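Local coordinates for protein Zn-dependent hydrolase of metallo-beta-lactamase superfamily TM0207 (Thermotoga maritima, PDB 1VJN) that is a putative zinc-dependent hydrolase of the metallo-beta-lactamase superfamily whose substrate is not established, at residues K191-Y196 / K210-V215. Numbering follows the deposited sequence.
Sequences KLFDSY and KERKVV
Val214 puts its CG2 methyl squarely over the ring of Phe193, a CH-pi contact in which the carbon stands 3.6 Å from the Phe193 ring centroid and only 8° off the ring normal. The setting is one edge of the eight-stranded mixed sheet in a metallo-hydrolase/oxidoreductase fold: the loop 191-196, which follows helix 187-190, runs into the short outermost strand 197-198, parallel to strand 213-216. This is the tight part of the contact. Val214 has CG2 anti to its carbonyl carbon, which directs that methyl at the loop, and the Phe193 ring also meets Ile169, Lys158 and, edge-to-face, Phe189. At the ring's edge, near its plane, Arg212 NH1 lies 4.1 Å from Phe193 CE2, with the guanidinium plane turned 78° from the ring. The touch is loose; the charged end of Arg212 is held by a salt bridge to Asp162 and a hydrogen bond to the Ala166 carbonyl.

On the side of Ser195 and Tyr196, both exposed, the packing is looser. Tyr196 offers CB, 4.0 Å from Val214 CB, while its ring leads away from the strand; Tyr196 CA makes a C-H...O contact with Val214 O. No direct hydrogen bond joins the two segments. A water bridges them instead, donating to Ser195 O over a short 2.5 Å and accepting from Val214 N at a water-to-nitrogen distance of 2.9 Å.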
loop_
_atom_site.group_PDB
_atom_site.type_symbol
_atom_site.label_atom_id
_atom_site.label_comp_id
_atom_site.label_asym_id
_atom_site.label_seq_id
_atom_site.Cartn_x
_atom_site.Cartn_y
_atom_site.Cartn_z
ATOM N N LYS A 191 4.539 -13.627 -12.993
ATOM C CA LYS A 191 5.506 -14.425 -13.728
ATOM C C LYS A 191 6.978 -14.135 -13.350
ATOM O O LYS A 191 7.864 -14.898 -13.694
ATOM C CB LYS A 191 5.291 -14.315 -15.248
ATOM C CG LYS A 191 5.335 -12.905 -15.818
ATOM C CD LYS A 191 6.115 -12.796 -17.139
ATOM C CE LYS A 191 5.581 -13.699 -18.253
ATOM N NZ LYS A 191 6.587 -13.832 -19.386
ATOM N N LEU A 192 7.231 -13.073 -12.591
ATOM C CA LEU A 192 8.590 -12.705 -12.229
ATOM C C LEU A 192 9.051 -13.352 -10.942
ATOM O O LEU A 192 10.198 -13.167 -10.531
ATOM C CB LEU A 192 8.678 -11.177 -12.108
ATOM C CG LEU A 192 8.310 -10.395 -13.381
ATOM C CD1 LEU A 192 8.305 -8.875 -13.077
ATOM C CD2 LEU A 192 9.243 -10.734 -14.573
ATOM N N PHE A 193 8.156 -14.097 -10.295
ATOM C CA PHE A 193 8.434 -14.737 -9.017
ATOM C C PHE A 193 8.206 -16.254 -9.115
ATOM O O PHE A 193 7.544 -16.751 -10.022
ATOM C CB PHE A 193 7.559 -14.156 -7.904
ATOM C CG PHE A 193 7.694 -12.654 -7.732
ATOM C CD1 PHE A 193 6.889 -11.792 -8.453
ATOM C CD2 PHE A 193 8.603 -12.116 -6.823
ATOM C CE1 PHE A 193 7.005 -10.417 -8.298
ATOM C CE2 PHE A 193 8.736 -10.738 -6.668
ATOM C CZ PHE A 193 7.930 -9.882 -7.400
ATOM N N ASP A 194 8.762 -16.974 -8.155
ATOM C CA ASP A 194 8.762 -18.437 -8.193
ATOM C C ASP A 194 7.434 -19.048 -7.713
ATOM O O ASP A 194 7.058 -20.177 -8.092
ATOM C CB ASP A 194 9.946 -18.955 -7.360
ATOM C CG ASP A 194 11.314 -18.595 -7.988
ATOM O OD1 ASP A 194 11.498 -18.785 -9.228
ATOM O OD2 ASP A 194 12.267 -18.125 -7.307
ATOM N N SER A 195 6.749 -18.286 -6.883
ATOM C CA SER A 195 5.498 -18.680 -6.315
ATOM C C SER A 195 4.700 -17.430 -5.940
ATOM O O SER A 195 5.225 -16.322 -5.915
ATOM C CB SER A 195 5.759 -19.510 -5.051
ATOM O OG SER A 195 6.485 -18.727 -4.099
ATOM N N TYR A 196 3.421 -17.646 -5.637
ATOM C CA TYR A 196 2.506 -16.635 -5.125
ATOM C C TYR A 196 1.277 -17.327 -4.523
ATOM O O TYR A 196 1.091 -18.552 -4.655
ATOM C CB TYR A 196 2.067 -15.676 -6.232
ATOM C CG TYR A 196 1.235 -16.276 -7.353
ATOM C CD1 TYR A 196 -0.132 -16.340 -7.260
ATOM C CD2 TYR A 196 1.824 -16.724 -8.520
ATOM C CE1 TYR A 196 -0.901 -16.891 -8.277
ATOM C CE2 TYR A 196 1.078 -17.240 -9.545
ATOM C CZ TYR A 196 -0.289 -17.317 -9.421
ATOM O OH TYR A 196 -1.065 -17.839 -10.427
ATOM N N LYS A 210 8.998 -13.931 7.614
ATOM C CA LYS A 210 10.371 -14.413 7.506
ATOM C C LYS A 210 10.775 -14.457 6.049
ATOM O O LYS A 210 11.899 -14.121 5.713
ATOM C CB LYS A 210 10.520 -15.816 8.095
ATOM C CG LYS A 210 10.292 -15.909 9.611
ATOM C CD LYS A 210 10.191 -17.360 10.098
ATOM C CE LYS A 210 11.532 -18.148 9.975
ATOM N NZ LYS A 210 12.448 -17.980 11.153
ATOM N N GLU A 211 9.855 -14.864 5.179
ATOM C CA GLU A 211 10.178 -15.081 3.770
ATOM C C GLU A 211 9.366 -14.234 2.834
ATOM O O GLU A 211 8.324 -13.721 3.180
ATOM C CB GLU A 211 9.933 -16.525 3.378
ATOM C CG GLU A 211 10.498 -17.537 4.346
ATOM C CD GLU A 211 10.583 -18.914 3.724
ATOM O OE1 GLU A 211 9.989 -19.113 2.627
ATOM O OE2 GLU A 211 11.246 -19.793 4.330
ATOM N N ARG A 212 9.861 -14.139 1.614
ATOM C CA ARG A 212 9.188 -13.434 0.571
ATOM C C ARG A 212 7.996 -14.215 0.076
ATOM O O ARG A 212 8.103 -15.402 -0.213
ATOM C CB ARG A 212 10.114 -13.175 -0.605
ATOM C CG ARG A 212 9.336 -12.587 -1.763
ATOM C CD ARG A 212 10.160 -11.927 -2.750
ATOM N NE ARG A 212 10.646 -10.653 -2.251
ATOM C CZ ARG A 212 11.470 -9.873 -2.936
ATOM N NH1 ARG A 212 11.914 -10.260 -4.135
ATOM N NH2 ARG A 212 11.869 -8.718 -2.424
ATOM N N LYS A 213 6.867 -13.526 -0.060
ATOM C CA LYS A 213 5.678 -14.120 -0.657
ATOM C C LYS A 213 4.850 -13.032 -1.334
ATOM O O LYS A 213 4.506 -12.030 -0.709
ATOM C CB LYS A 213 4.838 -14.804 0.403
ATOM C CG LYS A 213 3.802 -15.779 -0.149
ATOM C CD LYS A 213 3.122 -16.560 0.994
ATOM C CE LYS A 213 2.589 -15.651 2.146
ATOM N NZ LYS A 213 1.756 -16.364 3.173
ATOM N N VAL A 214 4.556 -13.238 -2.608
ATOM C CA VAL A 214 3.637 -12.389 -3.319
ATOM C C VAL A 214 2.189 -12.852 -3.023
ATOM O O VAL A 214 1.851 -14.031 -3.176
ATOM C CB VAL A 214 3.965 -12.406 -4.816
ATOM C CG1 VAL A 214 2.937 -11.609 -5.578
ATOM C CG2 VAL A 214 5.350 -11.847 -5.058
ATOM N N VAL A 215 1.363 -11.936 -2.535
ATOM C CA VAL A 215 -0.022 -12.227 -2.167
ATOM C C VAL A 215 -0.940 -11.352 -3.001
ATOM O O VAL A 215 -0.881 -10.115 -2.897
ATOM C CB VAL A 215 -0.293 -11.969 -0.686
ATOM C CG1 VAL A 215 -1.809 -12.126 -0.363
ATOM C CG2 VAL A 215 0.523 -12.913 0.162
HETATM O O HOH W 1 6.241 -15.276 -3.883
#